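Local coordinates for protein anaphase-promoting complex subunit cut9 (Schizosaccharomyces pombe, PDB 2XPI) that serves as a scaffold subunit of the anaphase-promoting complex, a ubiquitin ligase controlling mitosis and G1, pairing with itself through its first TPR repeats and binding hcn1, at residues 266-278 against 294-307. Numbering follows the deposited sequence.
Sequences EDAAFLRSLYMLK and YLSSINGLEKSSDL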
loop_
_atom_site.group_PDB
_atom_site.type_symbol
_atom_site.label_atom_id
_atom_site.label_comp_id
_atom_site.label_asym_id
_atom_site.label_seq_id
_atom_site.Cartn_x
_atom_site.Cartn_y
_atom_site.Cartn_z
ATOM N N GLU A 266 -32.154 14.948 -16.887
ATOM C CA GLU A 266 -33.127 14.077 -17.542
ATOM C C GLU A 266 -33.203 12.649 -16.963
ATOM O O GLU A 266 -34.196 11.947 -17.144
ATOM C CB GLU A 266 -32.880 14.054 -19.058
ATOM C CG GLU A 266 -32.661 12.666 -19.623
ATOM C CD GLU A 266 -32.370 12.650 -21.124
ATOM O OE1 GLU A 266 -32.433 13.719 -21.775
ATOM O OE2 GLU A 266 -32.073 11.551 -21.658
ATOM N N ASP A 267 -32.164 12.220 -16.264
ATOM C CA ASP A 267 -32.145 10.876 -15.684
ATOM C C ASP A 267 -32.046 10.961 -14.150
ATOM O O ASP A 267 -31.460 10.099 -13.498
ATOM C CB ASP A 267 -30.970 10.074 -16.264
ATOM C CG ASP A 267 -31.074 8.589 -15.985
ATOM O OD1 ASP A 267 -30.030 7.984 -15.657
ATOM O OD2 ASP A 267 -32.194 8.034 -16.083
ATOM N N ALA A 268 -32.621 12.015 -13.584
ATOM C CA ALA A 268 -32.474 12.290 -12.157
ATOM C C ALA A 268 -33.026 11.166 -11.311
ATOM O O ALA A 268 -32.474 10.870 -10.258
ATOM C CB ALA A 268 -33.148 13.599 -11.788
ATOM N N ALA A 269 -34.101 10.532 -11.773
ATOM C CA ALA A 269 -34.789 9.536 -10.967
ATOM C C ALA A 269 -33.974 8.280 -10.781
ATOM O O ALA A 269 -34.141 7.576 -9.794
ATOM C CB ALA A 269 -36.149 9.192 -11.546
ATOM N N PHE A 270 -33.105 7.989 -11.730
ATOM C CA PHE A 270 -32.270 6.805 -11.653
ATOM C C PHE A 270 -31.298 6.918 -10.489
ATOM O O PHE A 270 -31.220 6.025 -9.644
ATOM C CB PHE A 270 -31.518 6.628 -12.968
ATOM C CG PHE A 270 -30.473 5.551 -12.943
ATOM C CD1 PHE A 270 -30.825 4.217 -13.071
ATOM C CD2 PHE A 270 -29.132 5.878 -12.851
ATOM C CE1 PHE A 270 -29.859 3.225 -13.071
ATOM C CE2 PHE A 270 -28.172 4.902 -12.856
ATOM C CZ PHE A 270 -28.537 3.570 -12.969
ATOM N N LEU A 271 -30.562 8.016 -10.421
ATOM C CA LEU A 271 -29.601 8.172 -9.344
ATOM C C LEU A 271 -30.317 8.304 -8.000
ATOM O O LEU A 271 -29.939 7.661 -7.034
ATOM C CB LEU A 271 -28.681 9.367 -9.593
ATOM C CG LEU A 271 -27.685 9.697 -8.482
ATOM C CD1 LEU A 271 -26.711 8.531 -8.209
ATOM C CD2 LEU A 271 -26.945 10.991 -8.794
ATOM N N ARG A 272 -31.359 9.122 -7.939
ATOM C CA ARG A 272 -32.118 9.269 -6.702
ATOM C C ARG A 272 -32.632 7.933 -6.165
ATOM O O ARG A 272 -32.565 7.698 -4.964
ATOM C CB ARG A 272 -33.276 10.249 -6.870
ATOM C CG ARG A 272 -34.164 10.350 -5.658
ATOM C CD ARG A 272 -34.974 11.626 -5.674
ATOM N NE ARG A 272 -35.390 11.972 -7.028
ATOM C CZ ARG A 272 -36.389 11.374 -7.665
ATOM N NH1 ARG A 272 -37.070 10.407 -7.042
ATOM N NH2 ARG A 272 -36.708 11.735 -8.908
ATOM N N SER A 273 -33.130 7.062 -7.046
ATOM C CA SER A 273 -33.597 5.732 -6.625
ATOM C C SER A 273 -32.442 4.889 -6.081
ATOM O O SER A 273 -32.604 4.145 -5.118
ATOM C CB SER A 273 -34.292 4.973 -7.770
ATOM O OG SER A 273 -35.341 5.717 -8.387
ATOM N N LEU A 274 -31.276 4.983 -6.709
ATOM C CA LEU A 274 -30.095 4.288 -6.203
ATOM C C LEU A 274 -29.794 4.705 -4.777
ATOM O O LEU A 274 -29.511 3.864 -3.932
ATOM C CB LEU A 274 -28.872 4.586 -7.077
ATOM C CG LEU A 274 -28.339 3.543 -8.063
ATOM C CD1 LEU A 274 -29.428 2.671 -8.628
ATOM C CD2 LEU A 274 -27.578 4.242 -9.171
ATOM N N TYR A 275 -29.845 6.006 -4.507
ATOM C CA TYR A 275 -29.539 6.514 -3.167
ATOM C C TYR A 275 -30.567 6.052 -2.133
ATOM O O TYR A 275 -30.217 5.591 -1.055
ATOM C CB TYR A 275 -29.409 8.044 -3.190
ATOM C CG TYR A 275 -28.078 8.501 -3.743
ATOM C CD1 TYR A 275 -27.735 9.844 -3.793
ATOM C CD2 TYR A 275 -27.158 7.571 -4.207
ATOM C CE1 TYR A 275 -26.510 10.244 -4.278
ATOM C CE2 TYR A 275 -25.950 7.959 -4.704
ATOM C CZ TYR A 275 -25.624 9.296 -4.739
ATOM O OH TYR A 275 -24.394 9.654 -5.242
ATOM N N MET A 276 -31.840 6.157 -2.478
ATOM C CA MET A 276 -32.898 5.703 -1.598
ATOM C C MET A 276 -32.724 4.235 -1.185
ATOM O O MET A 276 -33.121 3.847 -0.093
ATOM C CB MET A 276 -34.271 5.982 -2.224
ATOM C CG MET A 276 -34.608 7.486 -2.257
ATOM S SD MET A 276 -36.111 7.918 -3.172
ATOM C CE MET A 276 -36.641 6.262 -3.492
ATOM N N LEU A 277 -32.109 3.422 -2.037
ATOM C CA LEU A 277 -31.869 2.022 -1.685
ATOM C C LEU A 277 -30.906 1.875 -0.514
ATOM O O LEU A 277 -30.845 0.811 0.099
ATOM C CB LEU A 277 -31.303 1.231 -2.864
ATOM C CG LEU A 277 -32.125 0.984 -4.122
ATOM C CD1 LEU A 277 -31.456 -0.132 -4.896
ATOM C CD2 LEU A 277 -33.573 0.619 -3.799
ATOM N N LYS A 278 -30.133 2.923 -0.226
ATOM C CA LYS A 278 -29.159 2.891 0.872
ATOM C C LYS A 278 -29.791 3.199 2.230
ATOM O O LYS A 278 -29.144 3.068 3.270
ATOM C CB LYS A 278 -28.026 3.888 0.615
ATOM C CG LYS A 278 -27.135 3.526 -0.558
ATOM C CD LYS A 278 -26.797 2.047 -0.488
ATOM C CE LYS A 278 -25.685 1.648 -1.448
ATOM N NZ LYS A 278 -25.210 0.269 -1.116
ATOM N N TYR A 294 -38.962 1.052 -10.243
ATOM C CA TYR A 294 -38.262 1.709 -11.329
ATOM C C TYR A 294 -36.956 0.984 -11.664
ATOM O O TYR A 294 -36.690 0.691 -12.829
ATOM C CB TYR A 294 -37.988 3.160 -10.968
ATOM C CG TYR A 294 -37.283 3.937 -12.040
ATOM C CD1 TYR A 294 -37.834 4.068 -13.310
ATOM C CD2 TYR A 294 -36.067 4.552 -11.788
ATOM C CE1 TYR A 294 -37.186 4.801 -14.303
ATOM C CE2 TYR A 294 -35.417 5.277 -12.759
ATOM C CZ TYR A 294 -35.975 5.400 -14.015
ATOM O OH TYR A 294 -35.316 6.129 -14.977
ATOM N N LEU A 295 -36.153 0.683 -10.649
ATOM C CA LEU A 295 -34.855 0.044 -10.875
ATOM C C LEU A 295 -34.940 -1.417 -11.343
ATOM O O LEU A 295 -34.070 -1.897 -12.080
ATOM C CB LEU A 295 -33.977 0.154 -9.627
ATOM C CG LEU A 295 -33.042 1.359 -9.496
ATOM C CD1 LEU A 295 -33.227 2.377 -10.612
ATOM C CD2 LEU A 295 -33.220 1.991 -8.142
ATOM N N SER A 296 -35.982 -2.122 -10.919
ATOM C CA SER A 296 -36.217 -3.481 -11.397
ATOM C C SER A 296 -36.693 -3.515 -12.856
ATOM O O SER A 296 -36.502 -4.513 -13.554
ATOM C CB SER A 296 -37.193 -4.222 -10.482
ATOM O OG SER A 296 -36.510 -4.733 -9.342
ATOM N N SER A 297 -37.299 -2.424 -13.316
ATOM C CA SER A 297 -37.682 -2.314 -14.719
ATOM C C SER A 297 -36.477 -2.003 -15.627
ATOM O O SER A 297 -36.564 -2.131 -16.850
ATOM C CB SER A 297 -38.786 -1.263 -14.911
ATOM O OG SER A 297 -38.271 0.057 -14.876
ATOM N N ILE A 298 -35.364 -1.585 -15.025
ATOM C CA ILE A 298 -34.134 -1.360 -15.771
ATOM C C ILE A 298 -33.465 -2.705 -16.024
ATOM O O ILE A 298 -33.099 -3.430 -15.092
ATOM C CB ILE A 298 -33.138 -0.450 -15.018
ATOM C CG1 ILE A 298 -33.818 0.821 -14.521
ATOM C CG2 ILE A 298 -31.953 -0.105 -15.907
ATOM C CD1 ILE A 298 -34.191 1.763 -15.610
ATOM N N ASN A 299 -33.301 -3.042 -17.292
ATOM C CA ASN A 299 -32.695 -4.310 -17.629
ATOM C C ASN A 299 -31.272 -4.433 -17.085
ATOM O O ASN A 299 -30.395 -3.630 -17.424
ATOM C CB ASN A 299 -32.703 -4.519 -19.140
ATOM C CG ASN A 299 -31.949 -5.758 -19.542
ATOM O OD1 ASN A 299 -32.227 -6.858 -19.047
ATOM N ND2 ASN A 299 -30.964 -5.590 -20.426
ATOM N N GLY A 300 -31.048 -5.432 -16.236
ATOM C CA GLY A 300 -29.706 -5.715 -15.758
ATOM C C GLY A 300 -29.520 -5.506 -14.270
ATOM O O GLY A 300 -28.630 -6.099 -13.651
ATOM N N LEU A 301 -30.363 -4.667 -13.681
ATOM C CA LEU A 301 -30.202 -4.329 -12.275
ATOM C C LEU A 301 -30.790 -5.379 -11.338
ATOM O O LEU A 301 -30.421 -5.443 -10.158
ATOM C CB LEU A 301 -30.774 -2.941 -11.980
ATOM C CG LEU A 301 -29.899 -1.810 -12.508
ATOM C CD1 LEU A 301 -30.425 -0.450 -12.108
ATOM C CD2 LEU A 301 -28.505 -1.991 -11.992
ATOM N N GLU A 302 -31.692 -6.210 -11.850
ATOM C CA GLU A 302 -32.304 -7.246 -11.020
ATOM C C GLU A 302 -31.241 -8.134 -10.372
ATOM O O GLU A 302 -31.501 -8.811 -9.389
ATOM C CB GLU A 302 -33.292 -8.085 -11.833
ATOM C CG GLU A 302 -32.648 -8.986 -12.869
ATOM C CD GLU A 302 -32.080 -8.217 -14.049
ATOM O OE1 GLU A 302 -32.598 -7.124 -14.379
ATOM O OE2 GLU A 302 -31.111 -8.715 -14.657
ATOM N N LYS A 303 -30.038 -8.112 -10.928
ATOM C CA LYS A 303 -28.936 -8.925 -10.431
ATOM C C LYS A 303 -27.941 -8.067 -9.662
ATOM O O LYS A 303 -26.832 -8.507 -9.361
ATOM C CB LYS A 303 -28.232 -9.620 -11.605
ATOM N N SER A 304 -28.329 -6.834 -9.354
ATOM C CA SER A 304 -27.440 -5.917 -8.643
ATOM C C SER A 304 -27.432 -6.211 -7.140
ATOM O O SER A 304 -28.479 -6.405 -6.520
ATOM C CB SER A 304 -27.833 -4.457 -8.907
ATOM O OG SER A 304 -27.024 -3.562 -8.158
ATOM N N SER A 305 -26.239 -6.260 -6.565
ATOM C CA SER A 305 -26.088 -6.508 -5.141
ATOM C C SER A 305 -26.828 -5.462 -4.270
ATOM O O SER A 305 -27.507 -5.810 -3.305
ATOM C CB SER A 305 -24.604 -6.570 -4.794
ATOM O OG SER A 305 -24.372 -6.081 -3.482
ATOM N N ASP A 306 -26.699 -4.187 -4.626
ATOM C CA ASP A 306 -27.360 -3.099 -3.904
ATOM C C ASP A 306 -28.892 -3.195 -3.954
ATOM O O ASP A 306 -29.568 -2.895 -2.974
ATOM C CB ASP A 306 -26.880 -1.730 -4.426
ATOM C CG ASP A 306 -25.388 -1.476 -4.146
ATOM O OD1 ASP A 306 -24.928 -1.718 -3.007
ATOM O OD2 ASP A 306 -24.667 -1.029 -5.066
ATOM N N LEU A 307 -29.438 -3.622 -5.086
ATOM C CA LEU A 307 -30.887 -3.749 -5.230
ATOM C C LEU A 307 -31.421 -4.956 -4.448
ATOM O O LEU A 307 -32.482 -4.899 -3.836
ATOM C CB LEU A 307 -31.257 -3.857 -6.715
ATOM C CG LEU A 307 -32.714 -3.755 -7.204
ATOM C CD1 LEU A 307 -33.280 -5.114 -7.583
ATOM C CD2 LEU A 307 -33.598 -3.072 -6.187
#
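L295 projects between F270, S273 and L274 on helix 268-276. Its CD1 lies 3.9 Å from F270 CD1, while CD2 lies 3.9 Å from L274 CD1, so the two branches diverge onto successive turns. F270 holds CG anti to its backbone N (chi1 172°), which carries CE1 out to L301 CD1 at 3.8 Å; that methyl meets the ring at its edge. The Y294 ring lies along the helix, its own edge against F270 CA, 3.7 Å from CE2. Beside it, S273 OG bonds back to A269 O at 2.6 Å; the S273 amide reaches the same oxygen from the opposite face. L277 CD1 rests 3.9 Å from L307 CD2. Past it, K278, bent at chi2 (-45°), delivers NZ to D306 OD1 at 2.8 Å, 63° out of the carboxylate plane, while OD2 pairs with K109 of the second subunit. An asparagine in place of D306 would probably leave both lysines without their countercharge. D267 and F270 likewise meet R83 of that subunit, through a salt bridge and a cation-pi contact. The paired helices 268-276 and 285-296 of TPR 6, with 305-317 opening TPR 7, form the helical stacking of a TPR superhelix, here within the homodimerization region.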